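PDB 3SEE: hypothetical sugar binding protein from Bacteroides thetaiotaomicron, which is of unknown function but probably binds carbohydrate through a galactose-binding-domain-like beta sandwich. Local coordinates for residues 15-20 / 61-66; 23-28 / 37-42; 109-114 / 162-167; 129-134 / 194-199; 143-148 / 173-178. One frame throughout, in Å; residues are numbered along the deposited sequence. Where two conformers were deposited one is given.

Contact 1 (15-20 / 61-66)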
# COMPACT_ATOMS: atom_id res chain seq x y z
N GLU A 15 -12.60 7.76 -3.53
CA GLU A 15 -12.48 6.34 -3.24
C GLU A 15 -12.84 5.43 -4.38
O GLU A 15 -12.41 4.29 -4.41
CB GLU A 15 -13.31 6.01 -2.01
CG GLU A 15 -14.80 6.05 -2.17
CD GLU A 15 -15.45 7.41 -2.26
OE1 GLU A 15 -14.83 8.49 -2.02
OE2 GLU A 15 -16.68 7.37 -2.55
N LYS A 16 -13.63 5.94 -5.32
CA LYS A 16 -14.02 5.16 -6.49
C LYS A 16 -13.37 5.68 -7.77
O LYS A 16 -13.72 5.25 -8.87
CB LYS A 16 -15.54 5.10 -6.62
CG LYS A 16 -16.16 4.16 -5.57
CD LYS A 16 -17.65 4.21 -5.59
CE LYS A 16 -18.27 3.22 -4.65
NZ LYS A 16 -17.94 3.49 -3.22
N PHE A 17 -12.40 6.57 -7.63
CA PHE A 17 -11.67 7.09 -8.80
C PHE A 17 -12.61 7.78 -9.77
O PHE A 17 -12.33 7.85 -10.95
CB PHE A 17 -10.82 6.01 -9.44
CG PHE A 17 -9.87 5.38 -8.46
CD1 PHE A 17 -8.72 6.03 -8.06
CD2 PHE A 17 -10.15 4.16 -7.90
CE1 PHE A 17 -7.88 5.48 -7.11
CE2 PHE A 17 -9.32 3.61 -6.94
CZ PHE A 17 -8.18 4.29 -6.55
N ALA A 18 -13.71 8.32 -9.26
CA ALA A 18 -14.61 9.08 -10.12
C ALA A 18 -13.96 10.31 -10.72
O ALA A 18 -14.32 10.72 -11.83
CB ALA A 18 -15.87 9.46 -9.37
N THR A 19 -13.00 10.91 -10.00
CA THR A 19 -12.15 11.97 -10.51
C THR A 19 -10.86 11.36 -11.06
O THR A 19 -10.20 10.57 -10.37
CB THR A 19 -11.84 12.97 -9.35
OG1 THR A 19 -13.09 13.52 -8.90
CG2 THR A 19 -10.92 14.10 -9.82
N GLU A 20 -10.49 11.72 -12.29
CA GLU A 20 -9.28 11.24 -12.91
C GLU A 20 -8.05 11.56 -12.05
O GLU A 20 -7.92 12.66 -11.50
CB GLU A 20 -9.13 11.85 -14.31
CG GLU A 20 -7.88 11.39 -15.06
CD GLU A 20 -7.82 11.85 -16.51
OE1 GLU A 20 -8.67 12.67 -16.90
OE2 GLU A 20 -6.96 11.34 -17.25
N ASN A 61 -14.57 3.13 -12.86
CA ASN A 61 -13.28 3.81 -12.91
C ASN A 61 -12.32 3.04 -12.02
O ASN A 61 -12.73 2.46 -11.01
CB ASN A 61 -13.39 5.25 -12.38
CG ASN A 61 -14.52 6.02 -13.04
OD1 ASN A 61 -14.35 6.57 -14.10
ND2 ASN A 61 -15.66 6.06 -12.37
N ALA A 62 -11.04 3.03 -12.38
CA ALA A 62 -10.04 2.25 -11.66
C ALA A 62 -8.66 2.81 -11.95
O ALA A 62 -8.48 3.60 -12.88
CB ALA A 62 -10.12 0.79 -12.09
N MSE A 63 -7.70 2.36 -11.16
CA MSE A 63 -6.28 2.55 -11.47
C MSE A 63 -5.73 1.23 -11.96
O MSE A 63 -6.03 0.17 -11.39
CB MSE A 63 -5.50 2.95 -10.24
CG MSE A 63 -6.00 4.26 -9.61
SE MSE A 63 -5.88 5.81 -10.73
CE MSE A 63 -3.98 5.89 -11.00
N LYS A 64 -4.93 1.26 -13.02
CA LYS A 64 -4.29 0.06 -13.56
C LYS A 64 -2.79 0.14 -13.32
O LYS A 64 -2.15 1.13 -13.68
CB LYS A 64 -4.58 -0.07 -15.05
CG LYS A 64 -3.96 -1.32 -15.67
CD LYS A 64 -4.11 -1.36 -17.17
CE LYS A 64 -5.50 -1.82 -17.53
NZ LYS A 64 -5.67 -2.18 -18.97
N ILE A 65 -2.25 -0.91 -12.72
CA ILE A 65 -0.82 -1.08 -12.48
C ILE A 65 -0.36 -2.14 -13.47
O ILE A 65 -0.61 -3.33 -13.30
CB ILE A 65 -0.48 -1.51 -11.05
CG1 ILE A 65 -1.06 -0.51 -10.04
CG2 ILE A 65 1.05 -1.67 -10.89
CD1 ILE A 65 -0.87 -0.92 -8.56
N ASP A 66 0.30 -1.70 -14.52
CA ASP A 66 0.64 -2.56 -15.67
C ASP A 66 2.13 -2.83 -15.70
O ASP A 66 2.90 -1.94 -16.09
CB ASP A 66 0.15 -1.90 -16.96
CG ASP A 66 0.41 -2.73 -18.21
OD1 ASP A 66 1.18 -3.70 -18.16
OD2 ASP A 66 -0.16 -2.34 -19.25
O HOH W 1 -15.82 4.05 -10.02
O HOH W 2 -15.30 9.30 -13.99
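Phe17 and Asn61 bring the two backbones to a CA-CA distance of 5.5 Å, where the irregular loop 15-20 passes the start of strand 61-66 without any direct hydrogen bond between them. Two waters make the polar link instead. One donates to Lys16 O at 2.7 Å and accepts from Asn61 ND2, while the other donates both to Ala18 O and to Asn61 OD1, so the two ends of one amide are tied to carbonyls two residues apart. Gln53 also donates to Asn61 OD1. Between these bridges Asn61 CB presses on the carbonyl of Phe17, 3.2 Å from Phe17 O, an oxygen that accepts from Trp51. Here the loop leading into the first strand folds over the outer part of one sheet of a galactose-binding-like beta sandwich. Below the polar layer, the side chains of Phe17 and Met63, a selenomethionine, cross at about a right angle. Met63 CG lies over one ring face, offset toward the rim and 3.4 Å from Phe17 CE1. Bends at chi2 and chi3, -61° and -62°, fold the Met63 chain back, and SE stands obliquely 4.6 Å from the Phe17 ring centroid in a Met-aromatic contact. Replacing Phe17 with alanine would probably leave Met63 CG and SE without their aromatic partner and open a gap beside Leu81 and Trp36, which the ring also touches.

Contact 2 (23-28 / 37-42)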
# COMPACT_ATOMS: atom_id res chain seq x y z
N ASN A 23 -1.77 12.86 -10.99
CA ASN A 23 -0.64 13.42 -10.23
C ASN A 23 0.39 12.39 -9.84
O ASN A 23 0.12 11.41 -9.19
CB ASN A 23 -1.07 14.16 -8.99
CG ASN A 23 -1.77 15.45 -9.30
OD1 ASN A 23 -1.60 16.05 -10.38
ND2 ASN A 23 -2.53 15.92 -8.34
N LYS A 24 1.60 12.65 -10.29
CA LYS A 24 2.76 11.86 -9.99
C LYS A 24 3.64 12.63 -9.04
O LYS A 24 3.84 13.84 -9.21
CB LYS A 24 3.49 11.62 -11.30
CG LYS A 24 4.70 10.81 -11.21
CD LYS A 24 5.01 10.21 -12.58
CE LYS A 24 5.76 8.95 -12.34
NZ LYS A 24 7.16 9.17 -12.27
N VAL A 25 4.22 11.94 -8.06
CA VAL A 25 5.24 12.53 -7.21
C VAL A 25 6.46 11.66 -7.27
O VAL A 25 6.33 10.46 -7.55
CB VAL A 25 4.77 12.72 -5.74
CG1 VAL A 25 3.58 13.69 -5.66
CG2 VAL A 25 4.43 11.40 -5.08
N THR A 26 7.62 12.23 -6.93
CA THR A 26 8.85 11.46 -6.85
C THR A 26 9.14 10.98 -5.44
O THR A 26 9.98 10.12 -5.25
CB THR A 26 10.03 12.25 -7.38
OG1 THR A 26 10.14 13.43 -6.61
CG2 THR A 26 9.84 12.57 -8.88
N ASN A 27 8.43 11.52 -4.46
CA ASN A 27 8.52 11.05 -3.07
C ASN A 27 7.19 11.38 -2.40
O ASN A 27 6.67 12.49 -2.60
CB ASN A 27 9.68 11.72 -2.32
CG ASN A 27 9.95 11.12 -0.95
OD1 ASN A 27 9.13 11.25 -0.04
ND2 ASN A 27 11.11 10.48 -0.79
N PRO A 28 6.64 10.44 -1.61
CA PRO A 28 5.39 10.71 -0.90
C PRO A 28 5.40 11.99 -0.05
O PRO A 28 4.37 12.57 0.19
CB PRO A 28 5.21 9.46 -0.03
CG PRO A 28 5.86 8.38 -0.84
CD PRO A 28 7.07 9.04 -1.41
N PHE A 37 -1.97 9.72 -5.41
CA PHE A 37 -0.77 10.00 -6.16
C PHE A 37 -0.22 8.74 -6.79
O PHE A 37 -0.46 7.62 -6.30
CB PHE A 37 0.30 10.72 -5.31
CG PHE A 37 0.83 9.93 -4.16
CD1 PHE A 37 1.87 9.05 -4.33
CD2 PHE A 37 0.32 10.10 -2.89
CE1 PHE A 37 2.39 8.35 -3.24
CE2 PHE A 37 0.84 9.41 -1.81
CZ PHE A 37 1.89 8.55 -1.98
N ILE A 38 0.51 8.93 -7.87
CA ILE A 38 1.22 7.87 -8.56
C ILE A 38 2.69 7.94 -8.22
O ILE A 38 3.33 8.98 -8.43
CB ILE A 38 1.02 7.96 -10.07
CG1 ILE A 38 -0.46 7.82 -10.41
CG2 ILE A 38 1.90 6.92 -10.78
CD1 ILE A 38 -0.82 8.30 -11.83
N MSE A 39 3.23 6.88 -7.63
CA MSE A 39 4.67 6.70 -7.49
C MSE A 39 5.14 5.72 -8.55
O MSE A 39 4.66 4.59 -8.61
CB MSE A 39 5.05 6.18 -6.10
CG MSE A 39 5.43 7.28 -5.13
SE MSE A 39 7.18 8.04 -5.41
CE MSE A 39 8.13 6.64 -4.57
N ASN A 40 6.05 6.17 -9.41
CA ASN A 40 6.70 5.29 -10.37
C ASN A 40 8.11 5.79 -10.56
O ASN A 40 8.41 6.59 -11.47
CB ASN A 40 5.93 5.24 -11.69
CG ASN A 40 6.52 4.26 -12.66
OD1 ASN A 40 7.56 3.65 -12.40
ND2 ASN A 40 5.85 4.14 -13.82
N ASN A 41 8.99 5.33 -9.68
CA ASN A 41 10.41 5.57 -9.75
C ASN A 41 11.16 4.37 -10.29
O ASN A 41 12.38 4.36 -10.28
CB ASN A 41 11.00 6.04 -8.40
CG ASN A 41 10.53 7.41 -7.99
OD1 ASN A 41 10.08 8.22 -8.81
ND2 ASN A 41 10.65 7.69 -6.68
N GLU A 42 10.46 3.36 -10.79
CA GLU A 42 11.11 2.32 -11.57
C GLU A 42 11.64 2.95 -12.86
O GLU A 42 11.14 3.98 -13.32
CB GLU A 42 10.14 1.18 -11.88
CG GLU A 42 9.73 0.35 -10.67
CD GLU A 42 10.78 -0.64 -10.23
OE1 GLU A 42 11.52 -1.14 -11.09
OE2 GLU A 42 10.78 -1.01 -9.05
O HOH W 3 7.39 8.73 -9.34
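A single water joins Lys24, Val25, Asn40 and Asn41 through four hydrogen bonds: it donates to Val25 O at 2.7 Å and to Asn41 OD1, and accepts from Asn40 N and from Lys24 NZ. The ammonium group also reaches Asn40 O at 3.0 Å, approaching from above the carbonyl plane. With CG anti to the backbone N (chi1 -179°), the lysine chain runs out along the neighbouring strand, and a bend at chi4 turns NZ in to the carbonyl. The Asn41 amide bridges the same edge: while OD1 takes the water, ND2 donates to Thr26 O at 2.9 Å, with that oxygen almost exactly in the amide plane. A leucine in place of Asn41 would probably leave Thr26 O without this donor and the water without one of its acceptors, freeing the turn after Val25 to shift. Farther back, Ile38 N donates to Asn23 O at 2.8 Å and Val25 N to Ile38 O at 3.1 Å, so that Lys24 is bracketed by both bonds. Beneath them, Val25 CG2 lies 3.6 Å from Phe37 CD1, and Pro28 CB approaches Phe37 CZ from farther along the loop. Phe80 of the next strand packs against Pro28, Phe37 and Met39. This is a short parallel pairing at the margin of an otherwise antiparallel sheet, the short, weakly bonded strand 24-25 forming one border.

Contact 3 (109-114 / 162-167)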
# COMPACT_ATOMS: atom_id res chain seq x y z
N VAL A 109 -1.88 -8.82 -5.17
CA VAL A 109 -1.99 -7.40 -4.90
C VAL A 109 -1.65 -7.19 -3.43
O VAL A 109 -1.86 -8.08 -2.61
CB VAL A 109 -3.39 -6.89 -5.26
CG1 VAL A 109 -4.48 -7.52 -4.40
CG2 VAL A 109 -3.44 -5.37 -5.26
N SER A 110 -1.13 -6.02 -3.12
CA SER A 110 -0.46 -5.79 -1.86
C SER A 110 -0.73 -4.41 -1.31
O SER A 110 -1.09 -3.49 -2.04
CB SER A 110 1.04 -5.97 -2.05
OG SER A 110 1.33 -7.22 -2.69
N VAL A 111 -0.50 -4.28 -0.02
CA VAL A 111 -0.77 -3.07 0.76
C VAL A 111 0.32 -2.87 1.80
O VAL A 111 0.76 -3.85 2.42
CB VAL A 111 -2.06 -3.29 1.59
CG1 VAL A 111 -2.33 -2.11 2.53
CG2 VAL A 111 -3.23 -3.57 0.67
N TYR A 112 0.67 -1.62 2.11
CA TYR A 112 1.30 -1.27 3.37
C TYR A 112 0.87 0.16 3.72
O TYR A 112 0.35 0.88 2.87
CB TYR A 112 2.83 -1.45 3.35
CG TYR A 112 3.61 -0.61 2.36
CD1 TYR A 112 3.87 0.73 2.61
CD2 TYR A 112 4.05 -1.15 1.17
CE1 TYR A 112 4.58 1.50 1.72
CE2 TYR A 112 4.75 -0.37 0.25
CZ TYR A 112 5.02 0.95 0.54
OH TYR A 112 5.72 1.75 -0.34
N ILE A 113 1.12 0.56 4.97
CA ILE A 113 0.77 1.90 5.43
C ILE A 113 1.98 2.42 6.21
O ILE A 113 2.35 1.86 7.24
CB ILE A 113 -0.51 1.91 6.30
CG1 ILE A 113 -1.66 1.14 5.63
CG2 ILE A 113 -0.93 3.37 6.59
CD1 ILE A 113 -2.97 1.10 6.46
N LYS A 114 2.61 3.46 5.67
CA LYS A 114 3.94 3.90 6.10
C LYS A 114 3.94 5.36 6.53
O LYS A 114 3.22 6.20 5.99
CB LYS A 114 4.96 3.69 4.96
CG LYS A 114 6.41 3.86 5.38
CD LYS A 114 7.36 3.53 4.25
CE LYS A 114 8.82 3.57 4.66
NZ LYS A 114 9.27 4.94 5.01
N VAL A 162 -10.55 -7.36 -1.64
CA VAL A 162 -9.31 -7.46 -0.90
C VAL A 162 -9.58 -6.79 0.45
O VAL A 162 -10.08 -5.67 0.48
CB VAL A 162 -8.16 -6.79 -1.63
CG1 VAL A 162 -6.83 -7.01 -0.87
CG2 VAL A 162 -8.04 -7.31 -3.06
N VAL A 163 -9.25 -7.47 1.55
CA VAL A 163 -9.54 -6.99 2.91
C VAL A 163 -8.36 -7.26 3.80
O VAL A 163 -7.90 -8.40 3.85
CB VAL A 163 -10.69 -7.75 3.57
CG1 VAL A 163 -10.90 -7.23 5.00
CG2 VAL A 163 -11.98 -7.60 2.72
N VAL A 164 -7.90 -6.26 4.55
CA VAL A 164 -6.86 -6.47 5.53
C VAL A 164 -7.06 -5.52 6.70
O VAL A 164 -7.30 -4.32 6.51
CB VAL A 164 -5.45 -6.34 4.92
CG1 VAL A 164 -5.24 -5.01 4.20
CG2 VAL A 164 -4.37 -6.57 6.02
N TYR A 165 -6.92 -6.06 7.91
CA TYR A 165 -6.91 -5.25 9.12
C TYR A 165 -5.52 -4.87 9.55
O TYR A 165 -4.59 -5.70 9.51
CB TYR A 165 -7.60 -6.00 10.29
CG TYR A 165 -9.11 -5.92 10.29
CD1 TYR A 165 -9.85 -6.53 9.31
CD2 TYR A 165 -9.78 -5.19 11.26
CE1 TYR A 165 -11.24 -6.43 9.30
CE2 TYR A 165 -11.18 -5.12 11.27
CZ TYR A 165 -11.87 -5.73 10.28
OH TYR A 165 -13.25 -5.64 10.27
N TYR A 166 -5.39 -3.62 9.95
CA TYR A 166 -4.17 -3.09 10.53
C TYR A 166 -4.42 -2.65 11.97
O TYR A 166 -5.54 -2.24 12.32
CB TYR A 166 -3.64 -1.88 9.68
CG TYR A 166 -2.84 -2.35 8.48
CD1 TYR A 166 -3.45 -2.62 7.27
CD2 TYR A 166 -1.48 -2.60 8.59
CE1 TYR A 166 -2.69 -3.12 6.21
CE2 TYR A 166 -0.75 -3.11 7.56
CZ TYR A 166 -1.35 -3.36 6.35
OH TYR A 166 -0.66 -3.89 5.27
N ASP A 167 -3.36 -2.70 12.77
CA ASP A 167 -3.40 -2.17 14.14
C ASP A 167 -2.58 -0.89 14.16
O ASP A 167 -1.35 -0.93 14.17
CB ASP A 167 -2.85 -3.20 15.12
CG ASP A 167 -3.07 -2.81 16.57
OD1 ASP A 167 -3.45 -1.65 16.83
OD2 ASP A 167 -2.88 -3.69 17.45
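Val109, near the start of its strand, points CG1 at Val162 CG2, and the two methyl groups meet tip to tip at 3.8 Å. Val111, two residues on, sends its branches to different partners in the conformer described: CG2 approaches Val164 CG1 at 4.3 Å, whereas CG1 lies 3.8 Å from Tyr166 CE1. Tyr166 slides past this valine in the opposite direction, and its hydroxyl arrives close to the backbone of the first strand, with Tyr166 OH 3.2 Å from Val111 O. The hydrogen bond of this hydroxyl is to Ala147 O, so the polar atom is satisfied within a largely hydrocarbon layer. Such packing is the hallmark of a beta sandwich: strands 109-114 and 162-167 belong to different sheets, the axes of these two segments come within 9.1 Å, and they cross at -27° with no hydrogen bond between them. Leu96 and Phe98 of the second sheet add to the same apolar layer around Val111. Tyr112 leaves the backbone away from the second strand and packs on Tyr200, Ala202 and Leu204, and its hydroxyl bonds to Trp76 O. Ile113 faces the interior again. Its CD1 rests over one face of the Tyr166 ring, 4.2 Å from the centroid and offset toward the rim, making a CH-pi contact, while Phe131 touches the same isoleucine from strand 130-133.

Contact 4 (129-134 / 194-199)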
# COMPACT_ATOMS: atom_id res chain seq x y z
N THR A 129 9.04 3.04 9.04
CA THR A 129 8.05 2.83 10.09
C THR A 129 6.69 2.54 9.48
O THR A 129 6.20 3.34 8.69
CB THR A 129 7.94 4.09 10.97
OG1 THR A 129 9.25 4.55 11.35
CG2 THR A 129 7.11 3.84 12.20
N PHE A 130 6.10 1.41 9.83
CA PHE A 130 4.85 0.94 9.23
C PHE A 130 3.86 0.56 10.32
O PHE A 130 4.27 -0.01 11.33
CB PHE A 130 5.08 -0.31 8.39
CG PHE A 130 6.12 -0.21 7.31
CD1 PHE A 130 7.46 -0.42 7.58
CD2 PHE A 130 5.74 0.04 6.00
CE1 PHE A 130 8.40 -0.40 6.55
CE2 PHE A 130 6.68 0.05 4.99
CZ PHE A 130 7.99 -0.15 5.27
N PHE A 131 2.56 0.73 10.08
CA PHE A 131 1.59 0.08 10.95
C PHE A 131 1.61 -1.44 10.74
O PHE A 131 1.83 -1.93 9.63
CB PHE A 131 0.20 0.61 10.70
CG PHE A 131 0.03 2.05 11.07
CD1 PHE A 131 0.26 2.46 12.37
CD2 PHE A 131 -0.36 3.00 10.14
CE1 PHE A 131 0.09 3.80 12.72
CE2 PHE A 131 -0.51 4.33 10.48
CZ PHE A 131 -0.30 4.73 11.77
N MSE A 132 1.42 -2.18 11.82
CA MSE A 132 1.47 -3.63 11.77
C MSE A 132 0.18 -4.22 11.25
O MSE A 132 -0.91 -3.91 11.72
CB MSE A 132 1.73 -4.16 13.18
CG MSE A 132 2.08 -5.66 13.19
SE MSE A 132 2.12 -6.40 14.98
CE MSE A 132 0.25 -6.91 15.12
N ARG A 133 0.30 -5.15 10.31
CA ARG A 133 -0.89 -5.86 9.92
C ARG A 133 -1.34 -6.72 11.13
O ARG A 133 -0.56 -7.32 11.86
CB ARG A 133 -0.72 -6.61 8.59
CG ARG A 133 0.21 -7.78 8.63
CD ARG A 133 0.43 -8.42 7.24
NE ARG A 133 1.45 -9.42 7.40
CZ ARG A 133 1.25 -10.64 7.87
NH1 ARG A 133 0.04 -11.05 8.21
NH2 ARG A 133 2.29 -11.45 7.99
N ARG A 134 -2.63 -6.69 11.38
CA ARG A 134 -3.15 -7.21 12.63
C ARG A 134 -2.85 -8.67 12.87
O ARG A 134 -2.59 -9.08 14.00
CB ARG A 134 -4.64 -6.95 12.67
CG ARG A 134 -5.20 -6.96 13.95
CD ARG A 134 -6.52 -6.22 14.00
NE ARG A 134 -6.88 -6.37 15.38
CZ ARG A 134 -7.93 -7.03 15.82
NH1 ARG A 134 -8.78 -7.60 14.98
NH2 ARG A 134 -8.17 -7.04 17.11
N ALA A 194 4.62 10.35 15.08
CA ALA A 194 4.49 11.06 13.82
C ALA A 194 3.63 10.31 12.81
O ALA A 194 2.87 10.91 12.06
CB ALA A 194 5.87 11.34 13.22
N ILE A 195 3.73 8.98 12.80
CA ILE A 195 3.01 8.19 11.81
C ILE A 195 1.50 8.40 11.89
O ILE A 195 0.80 8.34 10.89
CB ILE A 195 3.40 6.70 11.88
CG1 ILE A 195 2.85 5.93 10.68
CG2 ILE A 195 3.01 6.08 13.23
CD1 ILE A 195 3.32 4.46 10.59
N LEU A 196 0.97 8.62 13.10
CA LEU A 196 -0.46 8.81 13.26
C LEU A 196 -0.93 10.09 12.59
O LEU A 196 -2.07 10.18 12.13
CB LEU A 196 -0.83 8.84 14.74
CG LEU A 196 -0.65 7.53 15.52
CD1 LEU A 196 -0.76 7.81 17.02
CD2 LEU A 196 -1.64 6.44 15.09
N LYS A 197 -0.08 11.12 12.55
CA LYS A 197 -0.43 12.42 11.99
C LYS A 197 -0.13 12.56 10.51
O LYS A 197 -0.66 13.47 9.86
CB LYS A 197 0.27 13.55 12.73
CG LYS A 197 -0.03 13.56 14.20
CD LYS A 197 0.67 14.75 14.89
CE LYS A 197 0.66 14.70 16.42
NZ LYS A 197 1.89 14.11 17.11
N ASP A 198 0.72 11.70 9.95
CA ASP A 198 1.14 11.85 8.56
C ASP A 198 1.70 10.52 8.06
O ASP A 198 2.84 10.15 8.37
CB ASP A 198 2.18 12.97 8.45
CG ASP A 198 2.49 13.34 7.04
OD1 ASP A 198 1.94 12.74 6.09
OD2 ASP A 198 3.31 14.28 6.86
N CYS A 199 0.86 9.81 7.33
CA CYS A 199 1.23 8.52 6.78
C CYS A 199 0.62 8.41 5.39
O CYS A 199 -0.12 9.31 4.97
CB CYS A 199 0.74 7.37 7.69
SG CYS A 199 -1.06 7.23 7.82
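Thr129 and Ile195 have the nearest backbones, their CA atoms 7.6 Å apart, so strand 130-133 and the short, weakly bonded helical turn 194-197 meet through side chains, with no hydrogen bond between the segments. The ring of Phe131 is the centre of the contact. Ile195 comes at it from the opposite direction and sets CD1 almost squarely over the middle of one face, 3.7 Å from the centroid and only 7° off the ring normal, a well-centred CH-pi contact. The isoleucine chain reaches there because CG1 is anti to the backbone N (chi1 -169°) and the chain then continues extended. Its other carbons follow the ring outward: CG1 lies 3.5 Å from Phe131 CZ, and CG2 is near Phe131 CE1. The same CD1 also touches the strand backbone at Thr129 O, at 3.6 Å, and packs more loosely against Thr129 CG2. Around the outer end of the phenyl group, Leu196 CD2 approaches Phe131 CE1 obliquely at 3.9 Å. Cys199 SG instead stands in the ring plane at the edge, 4.0 Å from Phe131 CE2, in a sulfur-aromatic contact. At the start of the segment, Thr129 OG1 bonds to Glu118. Strand 108-115 lies alongside, its backbone bonded to that of the 129-134 segment, while Val171 of strand 170-172 touches both Phe131 and Ile195. One residue after the helical turn, the chain enters strand 199-204 of the other sheet.

Contact 5 (143-148 / 173-178)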
# COMPACT_ATOMS: atom_id res chain seq x y z
N ASN A 143 9.00 -15.86 7.95
CA ASN A 143 9.36 -15.39 6.64
C ASN A 143 8.45 -14.33 6.03
O ASN A 143 8.69 -13.88 4.90
CB ASN A 143 9.47 -16.59 5.70
CG ASN A 143 10.57 -17.53 6.12
OD1 ASN A 143 11.71 -17.10 6.32
ND2 ASN A 143 10.26 -18.81 6.25
N ALA A 144 7.47 -13.89 6.79
CA ALA A 144 6.50 -12.91 6.30
C ALA A 144 6.84 -11.49 6.72
O ALA A 144 7.44 -11.25 7.76
CB ALA A 144 5.10 -13.25 6.82
N SER A 145 6.45 -10.51 5.92
CA SER A 145 6.45 -9.12 6.37
C SER A 145 5.41 -8.89 7.46
O SER A 145 4.29 -9.41 7.38
CB SER A 145 6.12 -8.22 5.18
OG SER A 145 6.22 -6.84 5.54
N GLY A 146 5.76 -8.06 8.43
CA GLY A 146 4.80 -7.58 9.40
C GLY A 146 4.06 -6.33 8.96
O GLY A 146 3.11 -5.92 9.62
N ALA A 147 4.53 -5.71 7.88
CA ALA A 147 4.01 -4.45 7.36
C ALA A 147 3.17 -4.63 6.10
O ALA A 147 2.08 -4.09 5.99
CB ALA A 147 5.18 -3.48 7.05
N GLN A 148 3.72 -5.38 5.16
CA GLN A 148 3.06 -5.56 3.88
C GLN A 148 2.17 -6.80 3.91
O GLN A 148 2.56 -7.86 4.40
CB GLN A 148 4.09 -5.74 2.77
CG GLN A 148 3.49 -5.87 1.38
CD GLN A 148 4.48 -5.67 0.26
OE1 GLN A 148 5.33 -4.77 0.33
NE2 GLN A 148 4.38 -6.48 -0.80
N ASN A 173 9.39 -1.72 12.45
CA ASN A 173 10.48 -0.89 12.00
C ASN A 173 11.14 -1.37 10.72
O ASN A 173 12.22 -0.92 10.36
CB ASN A 173 11.53 -0.74 13.12
CG ASN A 173 12.31 -2.00 13.32
OD1 ASN A 173 11.93 -3.05 12.80
ND2 ASN A 173 13.40 -1.94 14.07
N ALA A 174 10.46 -2.25 9.98
CA ALA A 174 10.99 -2.76 8.71
C ALA A 174 9.88 -3.47 7.97
O ALA A 174 8.91 -3.91 8.57
CB ALA A 174 12.18 -3.70 8.94
N ILE A 175 10.06 -3.59 6.66
CA ILE A 175 9.16 -4.35 5.82
C ILE A 175 9.62 -5.80 5.65
O ILE A 175 8.87 -6.66 5.19
CB ILE A 175 9.00 -3.65 4.45
CG1 ILE A 175 7.71 -4.05 3.73
CG2 ILE A 175 10.23 -3.88 3.57
CD1 ILE A 175 7.35 -3.15 2.54
N SER A 176 10.85 -6.07 6.06
CA SER A 176 11.46 -7.37 5.89
C SER A 176 10.92 -8.39 6.90
O SER A 176 10.31 -8.05 7.91
CB SER A 176 12.98 -7.24 6.03
OG SER A 176 13.32 -6.50 7.19
N SER A 177 11.16 -9.66 6.60
CA SER A 177 10.82 -10.72 7.54
C SER A 177 11.69 -10.73 8.77
O SER A 177 12.82 -10.25 8.75
CB SER A 177 10.96 -12.09 6.87
OG SER A 177 12.33 -12.38 6.68
N LYS A 178 11.17 -11.34 9.82
CA LYS A 178 11.95 -11.50 11.06
C LYS A 178 13.18 -12.36 10.78
O LYS A 178 14.29 -12.02 11.21
CB LYS A 178 11.08 -12.07 12.17
CG LYS A 178 11.83 -12.34 13.47
CD LYS A 178 12.49 -11.08 14.03
CE LYS A 178 13.00 -11.28 15.47
NZ LYS A 178 13.93 -12.39 15.61
O HOH W 4 12.77 -14.74 5.41
O HOH W 5 8.39 -12.19 10.02
O HOH W 6 8.12 -6.59 8.60
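An ST turn at Ser145 organises this meeting of two loops, one leading into strand 149-152 and the other running between strands 170-172 and 186-188 on the surface of the beta sandwich. Ser145 OG is gripped three times. It donates to Ile175 O across the contact at 2.7 Å. Two backbone amides of its own loop donate to it in turn: Gln148 N reaches Ser145 OG at 2.9 Å in a nearly straight bond of 174°, and Ala147 N does so as well. The serine therefore fixes the local turn and clamps the opposite loop with the same atom. With OG anti to its own amide nitrogen (chi1 -176°), OG lies beside the carbonyl carbon, where the following amides can reach it. Next to the serine one water accepts from Gly146 N and donates to both Ala174 O and Ser176 O, the latter at 2.7 Å, stitching the backbones together. Ile175 crosses Gln148 obliquely on the apolar side, its CG1 lying 4.2 Å from Ala147 CB, and Phe130 touches both Ala147 and Ile175. Gln148 NE2 is bonded to Asn150 OD1 and Gln206 OE1. Toward the other end, Ser177 CA points its hydrogen at Ala144 O, with 3.4 Å between the heavy atoms. Beyond it a further water lies 2.7 Å from Ser177 OG and donates to Asn143 OD1.

In the fold
Contact 3 is the central one of the set, its centre about 6 Å from the centre of the chain, joining the two sheets of the sandwich face to face. Contacts 4 and 5 adjoin it: Asp167 N approaches Met132 O at 2.9 Å, and Val111 O packs 3.6 Å from Gln148 CG. Arg133 NE, 2.8 Å from Ser145 O, links contact 4 to contact 5 in turn. Separately, contacts 1 and 2 touch through Met63 CE and Ile38 CG1, 4.1 Å apart. The sodium ion, whose site includes Thr47 and Thr48, lies about 4 Å from the side chain of Asn40 in contact 2 and about 12 Å from that of Met63 in contact 1.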